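ABC transporter substrate-binding protein (PDB 6R6K) probably binds ferrous iron in the periplasm as the substrate-binding component of an ABC transporter, with large conformational changes accompanying metal capture. Local coordinates at residues A[171-176]-A[220-225]; A[195-200]-A[224-229]. All blocks are in the same frame, centred on the assembly; numbering follows the deposited sequence.

Contact 1. Residues A[171-176]-A[220-225]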
ATOM      1  N   PHE A 171       0.206 -20.369  10.163  1.00 76.61           N
ATOM      2  CA  PHE A 171       0.831 -19.400   9.277  1.00 71.63           C
ATOM      3  C   PHE A 171       0.773 -19.805   7.802  1.00 71.21           C
ATOM      4  O   PHE A 171       1.175 -19.025   6.938  1.00 68.08           O
ATOM      5  CB  PHE A 171       2.253 -19.112   9.750  1.00 74.31           C
ATOM      6  CG  PHE A 171       2.278 -18.342  11.048  1.00 75.90           C
ATOM      7  CD1 PHE A 171       2.196 -19.001  12.269  1.00 82.62           C
ATOM      8  CD2 PHE A 171       2.403 -16.958  11.053  1.00 75.31           C
ATOM      9  CE1 PHE A 171       2.229 -18.290  13.472  1.00 84.11           C
ATOM     10  CE2 PHE A 171       2.434 -16.247  12.254  1.00 78.76           C
ATOM     11  CZ  PHE A 171       2.352 -16.918  13.456  1.00 80.41           C
ATOM     12  N   ARG A 172       0.266 -21.017   7.510  1.00 68.76           N
ATOM     13  CA  ARG A 172       0.047 -21.473   6.136  1.00 67.49           C
ATOM     14  C   ARG A 172      -1.313 -20.873   5.690  1.00 67.05           C
ATOM     15  O   ARG A 172      -2.372 -21.255   6.204  1.00 68.26           O
ATOM     16  CB  ARG A 172       0.043 -23.014   6.024  1.00 70.35           C
ATOM     17  CG  ARG A 172       1.399 -23.695   6.265  1.00 73.53           C
ATOM     18  CD  ARG A 172       1.354 -25.207   6.016  1.00 81.95           C
ATOM     19  NE  ARG A 172       1.289 -25.544   4.585  1.00 91.82           N
ATOM     20  CZ  ARG A 172       0.187 -25.929   3.937  1.00102.33           C
ATOM     21  NH1 ARG A 172      -0.964 -26.063   4.586  1.00 78.88           N
ATOM     22  NH2 ARG A 172       0.231 -26.185   2.634  1.00 89.73           N
ATOM     23  N   VAL A 173      -1.255 -19.859   4.812  1.00 57.79           N
ATOM     24  CA  VAL A 173      -2.415 -19.147   4.274  1.00 54.16           C
ATOM     25  C   VAL A 173      -2.372 -19.192   2.746  1.00 56.55           C
ATOM     26  O   VAL A 173      -1.421 -19.720   2.180  1.00 58.16           O
ATOM     27  CB  VAL A 173      -2.550 -17.677   4.805  1.00 54.29           C
ATOM     28  CG1 VAL A 173      -2.749 -17.633   6.315  1.00 54.71           C
ATOM     29  CG2 VAL A 173      -1.384 -16.774   4.357  1.00 52.53           C
ATOM     30  N   ALA A 174      -3.379 -18.617   2.087  1.00 49.45           N
ATOM     31  CA  ALA A 174      -3.440 -18.487   0.636  1.00 48.35           C
ATOM     32  C   ALA A 174      -3.989 -17.087   0.340  1.00 48.50           C
ATOM     33  O   ALA A 174      -4.469 -16.405   1.263  1.00 44.20           O
ATOM     34  CB  ALA A 174      -4.344 -19.568   0.036  1.00 51.27           C
ATOM     35  N   THR A 175      -3.864 -16.630  -0.921  1.00 45.73           N
ATOM     36  CA  THR A 175      -4.371 -15.311  -1.308  1.00 42.16           C
ATOM     37  C   THR A 175      -5.144 -15.312  -2.620  1.00 44.20           C
ATOM     38  O   THR A 175      -4.937 -16.174  -3.470  1.00 46.28           O
ATOM     39  CB  THR A 175      -3.244 -14.249  -1.418  1.00 42.61           C
ATOM     40  OG1 THR A 175      -2.495 -14.452  -2.621  1.00 42.64           O
ATOM     41  CG2 THR A 175      -2.348 -14.180  -0.204  1.00 40.77           C
ATOM     42  N   ILE A 176      -5.974 -14.284  -2.801  1.00 36.49           N
ATOM     43  CA  ILE A 176      -6.629 -13.981  -4.064  1.00 34.79           C
ATOM     44  C   ILE A 176      -5.885 -12.703  -4.423  1.00 36.32           C
ATOM     45  O   ILE A 176      -6.014 -11.696  -3.721  1.00 34.16           O
ATOM     46  CB  ILE A 176      -8.190 -13.840  -3.982  1.00 36.55           C
ATOM     47  CG1 ILE A 176      -8.834 -15.199  -3.602  1.00 38.75           C
ATOM     48  CG2 ILE A 176      -8.755 -13.353  -5.319  1.00 36.27           C
ATOM     49  CD1 ILE A 176     -10.363 -15.201  -3.309  1.00 30.79           C
ATOM     50  N   VAL A 220      -5.450 -24.938   3.287  1.00 71.63           N
ATOM     51  CA  VAL A 220      -5.457 -23.817   4.241  1.00 67.98           C
ATOM     52  C   VAL A 220      -6.894 -23.375   4.572  1.00 69.80           C
ATOM     53  O   VAL A 220      -7.809 -23.654   3.791  1.00 69.08           O
ATOM     54  CB  VAL A 220      -4.583 -22.646   3.723  1.00 67.09           C
ATOM     55  CG1 VAL A 220      -3.158 -23.117   3.479  1.00 68.50           C
ATOM     56  CG2 VAL A 220      -5.169 -22.042   2.450  1.00 63.75           C
ATOM     57  N   LYS A 221      -7.095 -22.715   5.728  1.00 65.39           N
ATOM     58  CA  LYS A 221      -8.435 -22.266   6.136  1.00 64.34           C
ATOM     59  C   LYS A 221      -8.580 -20.749   6.044  1.00 63.16           C
ATOM     60  O   LYS A 221      -9.701 -20.254   6.004  1.00 61.25           O
ATOM     61  CB  LYS A 221      -8.811 -22.764   7.550  1.00 70.38           C
ATOM     62  CG  LYS A 221      -8.881 -24.285   7.722  1.00100.32           C
ATOM     63  CD  LYS A 221     -10.176 -24.926   7.208  1.00115.89           C
ATOM     64  CE  LYS A 221     -10.148 -26.426   7.404  1.00133.74           C
ATOM     65  NZ  LYS A 221     -11.474 -27.045   7.140  1.00144.21           N
ATOM     66  N   VAL A 222      -7.456 -20.013   6.022  1.00 57.25           N
ATOM     67  CA  VAL A 222      -7.447 -18.544   5.948  1.00 52.64           C
ATOM     68  C   VAL A 222      -6.998 -18.072   4.571  1.00 51.79           C
ATOM     69  O   VAL A 222      -5.993 -18.554   4.050  1.00 52.60           O
ATOM     70  CB  VAL A 222      -6.631 -17.904   7.114  1.00 56.54           C
ATOM     71  CG1 VAL A 222      -6.354 -16.416   6.886  1.00 52.07           C
ATOM     72  CG2 VAL A 222      -7.345 -18.119   8.444  1.00 58.51           C
ATOM     73  N   ILE A 223      -7.754 -17.134   3.985  1.00 45.12           N
ATOM     74  CA  ILE A 223      -7.463 -16.537   2.683  1.00 43.06           C
ATOM     75  C   ILE A 223      -7.539 -15.030   2.772  1.00 44.44           C
ATOM     76  O   ILE A 223      -8.530 -14.492   3.256  1.00 44.08           O
ATOM     77  CB  ILE A 223      -8.345 -17.160   1.537  1.00 47.02           C
ATOM     78  CG1 ILE A 223      -7.714 -18.444   0.986  1.00 50.99           C
ATOM     79  CG2 ILE A 223      -8.605 -16.213   0.374  1.00 43.05           C
ATOM     80  CD1 ILE A 223      -8.181 -19.585   1.576  1.00 59.17           C
ATOM     81  N   PHE A 224      -6.466 -14.349   2.335  1.00 38.77           N
ATOM     82  CA  PHE A 224      -6.448 -12.894   2.257  1.00 34.96           C
ATOM     83  C   PHE A 224      -6.788 -12.527   0.833  1.00 37.68           C
ATOM     84  O   PHE A 224      -6.102 -12.942  -0.106  1.00 37.37           O
ATOM     85  CB  PHE A 224      -5.119 -12.277   2.737  1.00 34.92           C
ATOM     86  CG  PHE A 224      -4.870 -12.541   4.204  1.00 36.01           C
ATOM     87  CD1 PHE A 224      -5.487 -11.761   5.186  1.00 36.82           C
ATOM     88  CD2 PHE A 224      -4.048 -13.592   4.604  1.00 38.15           C
ATOM     89  CE1 PHE A 224      -5.280 -12.029   6.535  1.00 39.25           C
ATOM     90  CE2 PHE A 224      -3.844 -13.863   5.950  1.00 42.37           C
ATOM     91  CZ  PHE A 224      -4.470 -13.092   6.910  1.00 40.22           C
ATOM     92  N   SER A 225      -7.872 -11.779   0.670  1.00 33.00           N
ATOM     93  CA  SER A 225      -8.363 -11.401  -0.640  1.00 32.75           C
ATOM     94  C   SER A 225      -8.166  -9.927  -0.994  1.00 35.56           C
ATOM     95  O   SER A 225      -8.547  -9.007  -0.259  1.00 34.00           O
ATOM     96  CB  SER A 225      -9.832 -11.815  -0.791  1.00 35.21           C
ATOM     97  OG  SER A 225     -10.347 -11.520  -2.078  1.00 39.82           O
TER

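Contact 2. Residues A[195-200]-A[224-229]. Unlike the reference sequence in segment 195-200: Gly199 (reference His). With EDO (1,2-ethanediol), chain B; EDO (1,2-ethanediol), chain Y.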
ATOM      1  N   VAL A 195      -4.497 -17.522  -5.855  1.00 48.93           N
ATOM      2  CA  VAL A 195      -5.655 -17.641  -6.720  1.00 48.37           C
ATOM      3  C   VAL A 195      -5.771 -16.319  -7.494  1.00 50.48           C
ATOM      4  O   VAL A 195      -5.753 -15.237  -6.901  1.00 46.31           O
ATOM      5  CB  VAL A 195      -6.933 -18.021  -5.933  1.00 51.11           C
ATOM      6  CG1 VAL A 195      -8.106 -18.245  -6.869  1.00 50.45           C
ATOM      7  CG2 VAL A 195      -6.699 -19.258  -5.073  1.00 53.50           C
ATOM      8  N   GLU A 196      -5.801 -16.420  -8.825  1.00 50.78           N
ATOM      9  CA  GLU A 196      -5.889 -15.282  -9.733  1.00 49.52           C
ATOM     10  C   GLU A 196      -7.271 -14.610  -9.625  1.00 53.83           C
ATOM     11  O   GLU A 196      -8.286 -15.300  -9.671  1.00 53.26           O
ATOM     12  CB  GLU A 196      -5.588 -15.723 -11.172  1.00 52.44           C
ATOM     13  CG  GLU A 196      -5.179 -14.612 -12.118  1.00 59.13           C
ATOM     14  CD  GLU A 196      -3.894 -13.871 -11.797  1.00 77.45           C
ATOM     15  OE1 GLU A 196      -3.843 -12.665 -12.122  1.00 57.08           O
ATOM     16  OE2 GLU A 196      -2.952 -14.472 -11.227  1.00 75.44           O
ATOM     17  N   PRO A 197      -7.321 -13.264  -9.422  1.00 49.90           N
ATOM     18  CA  PRO A 197      -8.622 -12.593  -9.296  1.00 48.01           C
ATOM     19  C   PRO A 197      -9.460 -12.705 -10.583  1.00 52.83           C
ATOM     20  O   PRO A 197      -8.980 -12.379 -11.666  1.00 53.43           O
ATOM     21  CB  PRO A 197      -8.233 -11.145  -8.961  1.00 47.11           C
ATOM     22  CG  PRO A 197      -6.829 -11.212  -8.482  1.00 51.27           C
ATOM     23  CD  PRO A 197      -6.215 -12.296  -9.294  1.00 49.27           C
ATOM     24  N   ALA A 198     -10.698 -13.206 -10.471  1.00 49.47           N
ATOM     25  CA  ALA A 198     -11.558 -13.345 -11.638  1.00 49.80           C
ATOM     26  C   ALA A 198     -12.952 -12.714 -11.475  1.00 53.33           C
ATOM     27  O   ALA A 198     -13.734 -13.106 -10.586  1.00 54.30           O
ATOM     28  CB  ALA A 198     -11.669 -14.808 -12.025  1.00 53.02           C
ATOM     29  N   GLY A 199     -13.216 -11.728 -12.331  1.00 47.79           N
ATOM     30  CA  GLY A 199     -14.515 -11.070 -12.449  1.00 46.34           C
ATOM     31  C   GLY A 199     -14.924  -9.942 -11.529  1.00 47.21           C
ATOM     32  O   GLY A 199     -16.089  -9.534 -11.580  1.00 48.89           O
ATOM     33  N   GLY A 200     -14.002  -9.444 -10.706  1.00 39.54           N
ATOM     34  CA  GLY A 200     -14.247  -8.333  -9.788  1.00 36.85           C
ATOM     35  C   GLY A 200     -14.958  -8.679  -8.489  1.00 38.02           C
ATOM     36  O   GLY A 200     -14.977  -9.841  -8.075  1.00 36.99           O
ATOM     37  N   PHE A 224      -6.466 -14.349   2.335  1.00 38.77           N
ATOM     38  CA  PHE A 224      -6.448 -12.894   2.257  1.00 34.96           C
ATOM     39  C   PHE A 224      -6.788 -12.527   0.833  1.00 37.68           C
ATOM     40  O   PHE A 224      -6.102 -12.942  -0.106  1.00 37.37           O
ATOM     41  CB  PHE A 224      -5.119 -12.277   2.737  1.00 34.92           C
ATOM     42  CG  PHE A 224      -4.870 -12.541   4.204  1.00 36.01           C
ATOM     43  CD1 PHE A 224      -5.487 -11.761   5.186  1.00 36.82           C
ATOM     44  CD2 PHE A 224      -4.048 -13.592   4.604  1.00 38.15           C
ATOM     45  CE1 PHE A 224      -5.280 -12.029   6.535  1.00 39.25           C
ATOM     46  CE2 PHE A 224      -3.844 -13.863   5.950  1.00 42.37           C
ATOM     47  CZ  PHE A 224      -4.470 -13.092   6.910  1.00 40.22           C
ATOM     48  N   SER A 225      -7.872 -11.779   0.670  1.00 33.00           N
ATOM     49  CA  SER A 225      -8.363 -11.401  -0.640  1.00 32.75           C
ATOM     50  C   SER A 225      -8.166  -9.927  -0.994  1.00 35.56           C
ATOM     51  O   SER A 225      -8.547  -9.007  -0.259  1.00 34.00           O
ATOM     52  CB  SER A 225      -9.832 -11.815  -0.791  1.00 35.21           C
ATOM     53  OG  SER A 225     -10.347 -11.520  -2.078  1.00 39.82           O
ATOM     54  N   GLU A 226      -7.610  -9.733  -2.185  1.00 35.23           N
ATOM     55  CA  GLU A 226      -7.364  -8.439  -2.843  1.00 34.18           C
ATOM     56  C   GLU A 226      -8.768  -7.878  -3.225  1.00 35.59           C
ATOM     57  O   GLU A 226      -9.011  -6.675  -3.198  1.00 34.69           O
ATOM     58  CB  GLU A 226      -6.523  -8.742  -4.099  1.00 35.89           C
ATOM     59  CG  GLU A 226      -6.142  -7.606  -5.011  1.00 47.88           C
ATOM     60  CD  GLU A 226      -5.225  -8.099  -6.105  1.00 59.79           C
ATOM     61  OE1 GLU A 226      -5.703  -8.263  -7.243  1.00 53.57           O
ATOM     62  OE2 GLU A 226      -4.032  -8.349  -5.818  1.00 61.50           O
ATOM     63  N   ILE A 227      -9.679  -8.776  -3.558  1.00 32.28           N
ATOM     64  CA  ILE A 227     -11.031  -8.434  -3.934  1.00 30.51           C
ATOM     65  C   ILE A 227     -11.898  -8.417  -2.693  1.00 35.89           C
ATOM     66  O   ILE A 227     -12.076  -9.432  -2.018  1.00 36.52           O
ATOM     67  CB  ILE A 227     -11.548  -9.411  -5.013  1.00 33.72           C
ATOM     68  CG1 ILE A 227     -10.664  -9.339  -6.296  1.00 32.86           C
ATOM     69  CG2 ILE A 227     -13.060  -9.178  -5.268  1.00 31.08           C
ATOM     70  CD1 ILE A 227     -11.147 -10.304  -7.430  1.00 49.36           C
ATOM     71  N   ASP A 228     -12.463  -7.259  -2.415  1.00 33.14           N
ATOM     72  CA  ASP A 228     -13.304  -7.077  -1.255  1.00 33.96           C
ATOM     73  C   ASP A 228     -14.774  -7.380  -1.592  1.00 38.13           C
ATOM     74  O   ASP A 228     -15.551  -6.490  -1.914  1.00 36.27           O
ATOM     75  CB  ASP A 228     -13.060  -5.662  -0.721  1.00 36.19           C
ATOM     76  CG  ASP A 228     -13.640  -5.414   0.628  1.00 50.38           C
ATOM     77  OD1 ASP A 228     -13.868  -6.406   1.376  1.00 51.53           O
ATOM     78  OD2 ASP A 228     -13.890  -4.250   0.940  1.00 56.68           O
ATOM     79  N   PHE A 229     -15.133  -8.657  -1.555  1.00 37.23           N
ATOM     80  CA  PHE A 229     -16.461  -9.094  -1.914  1.00 38.83           C
ATOM     81  C   PHE A 229     -17.524  -8.655  -0.936  1.00 44.06           C
ATOM     82  O   PHE A 229     -17.292  -8.697   0.267  1.00 47.48           O
ATOM     83  CB  PHE A 229     -16.532 -10.638  -1.993  1.00 41.70           C
ATOM     84  CG  PHE A 229     -15.650 -11.318  -2.997  1.00 40.76           C
ATOM     85  CD1 PHE A 229     -15.985 -11.327  -4.341  1.00 41.91           C
ATOM     86  CD2 PHE A 229     -14.525 -12.015  -2.588  1.00 41.80           C
ATOM     87  CE1 PHE A 229     -15.193 -12.005  -5.266  1.00 43.14           C
ATOM     88  CE2 PHE A 229     -13.732 -12.691  -3.511  1.00 44.75           C
ATOM     89  CZ  PHE A 229     -14.082 -12.698  -4.844  1.00 42.55           C
TER
HETATM   90  C1  EDO B 426     -14.606 -10.181   3.452  1.00 47.91           C
HETATM   91  O1  EDO B 426     -14.041 -10.723   4.629  1.00 48.26           O
HETATM   92  C2  EDO B 426     -13.579 -10.089   2.298  1.00 46.89           C
HETATM   93  O2  EDO B 426     -14.222 -10.021   1.030  1.00 48.50           O
HETATM   94  C1  EDO Y 423      -1.846  -8.300 -10.221  1.00 65.85           C
HETATM   95  O1  EDO Y 423      -1.906  -8.461 -11.644  1.00 64.86           O
HETATM   96  C2  EDO Y 423      -3.017  -9.057  -9.510  1.00 62.50           C
HETATM   97  O2  EDO Y 423      -2.648  -9.349  -8.168  1.00 59.65           O

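Contact 1. Residues A[171-176]-A[220-225]
Val220 sets CG2 against the methyl of Ala174, 3.6 Å from CG2 to CB, and turns its other branch toward the backbone carbonyl of Arg172, with CG1 3.4 Å from Arg172 O. CG1 also comes near the guanidinium of Arg172, whose chain bends at chi3 (74°); the charge itself goes to Asp219, in a salt bridge to NH2. Ile223 joins the same cluster, its CG1 packing on Ala174 CB at 3.7 Å. Strands 172-176 and 222-225 run parallel as the two central strands of a four-stranded sheet of order 2-1-3-4, the Rossmann-like arrangement of one lobe of a metal-binding ABC transporter receptor. Their backbones zip together by three bonds: Ala174 N to Val222 O, then Phe224 N to Ala174 O at 3.1 Å and Ile176 N to Phe224 O at 3.0 Å. CA-H groups of Ile223 and Thr175 lean on the same carbonyls, those of Ala174 and Phe224. Ala174, Ile176, Ile223 and Ser225 share one face; Ile176 CB there sits 3.7 Å from Ser225 OG, which bonds to Ile227 O. On the face carrying Thr175 and Phe224, Val173 lies alongside Val222, both pointing the same way with CG1 atoms 3.8 Å apart. Both methyls of Val173 also reach the Phe224 ring, CG1 coming 3.9 Å from CE2. Beyond that ring, Val272 and Ala275 of helix 260-278 cover this side, while strands 190-195 and 244-247 flank the pair within the sheet.

Contact 2. Residues A[195-200]-A[224-229]
The loops that emerge from the C-terminal ends of strands 190-195 and 222-225 meet here, on the rim of the lobe where receptors of this family generally offer groups to the cleft. Pro197 makes the first loop's apolar contact. Its CB presses on the end of Ile227 at 3.4 Å to CD1, tighter than usual van der Waals contact. Ile227 can serve two neighbours because its branches diverge: CG1 is anti to the carbonyl carbon (chi1 -61°) and carries CD1 to the proline, whereas CG2 faces Gly200, 3.5 Å from its carbonyl O. The same CG2 rests over the centre of the Phe229 ring, 3.5 Å above its plane, a CH-pi arrangement. Gly200 O is also 3.6 Å from Phe229 CE1. The neighbouring Gly199 replaces the histidine of the reference sequence in this mutant.

Glu226 reaches out fully extended beyond CG, crossing Pro197 obliquely, with OE1 3.4 Å from the ring carbon CG. Its other oxygen, OE2, accepts a hydrogen bond of 2.9 Å from O2 of a 1,2-ethanediol, probably from the crystallisation liquor, and a sodium ion lies about 3 Å from the nearest atom of the side chain, consistent with a polar pocket at this carboxylate. Behind it, Ser225 OG donates to Ile227 O at 2.7 Å, tying the strand end to the turn, an inverse gamma turn centred on Asp228.

Ile201 and Pro203 extend the apolar patch toward helix 205-216, Leu245 of strand 244-247 backs Phe229, and Glu196 OE1 forms a weak hydrogen bond with Ala100 N of helix 99-103.

Coming from the long helix 138-164, the chain enters strand 172-176, passes helix 181-186 and runs parallel to that first strand along 190-195 into the loop 195-200. Helix 205-216 then carries it to 220-225, where contact 1 closes a loop over the 43 intervening residues. Contact 2 closes a shorter one of 23 residues, which starts within the first loop and ends on the same stretch, sharing Phe224 and Ser225. At the strand ends the contacts also touch directly: Thr175 O lies 2.8 Å from Val195 N, and Ile176 O is 3.0 Å from Glu226 N. Together they join the sheet's central strands to the loops at the C-terminal ends of its strands.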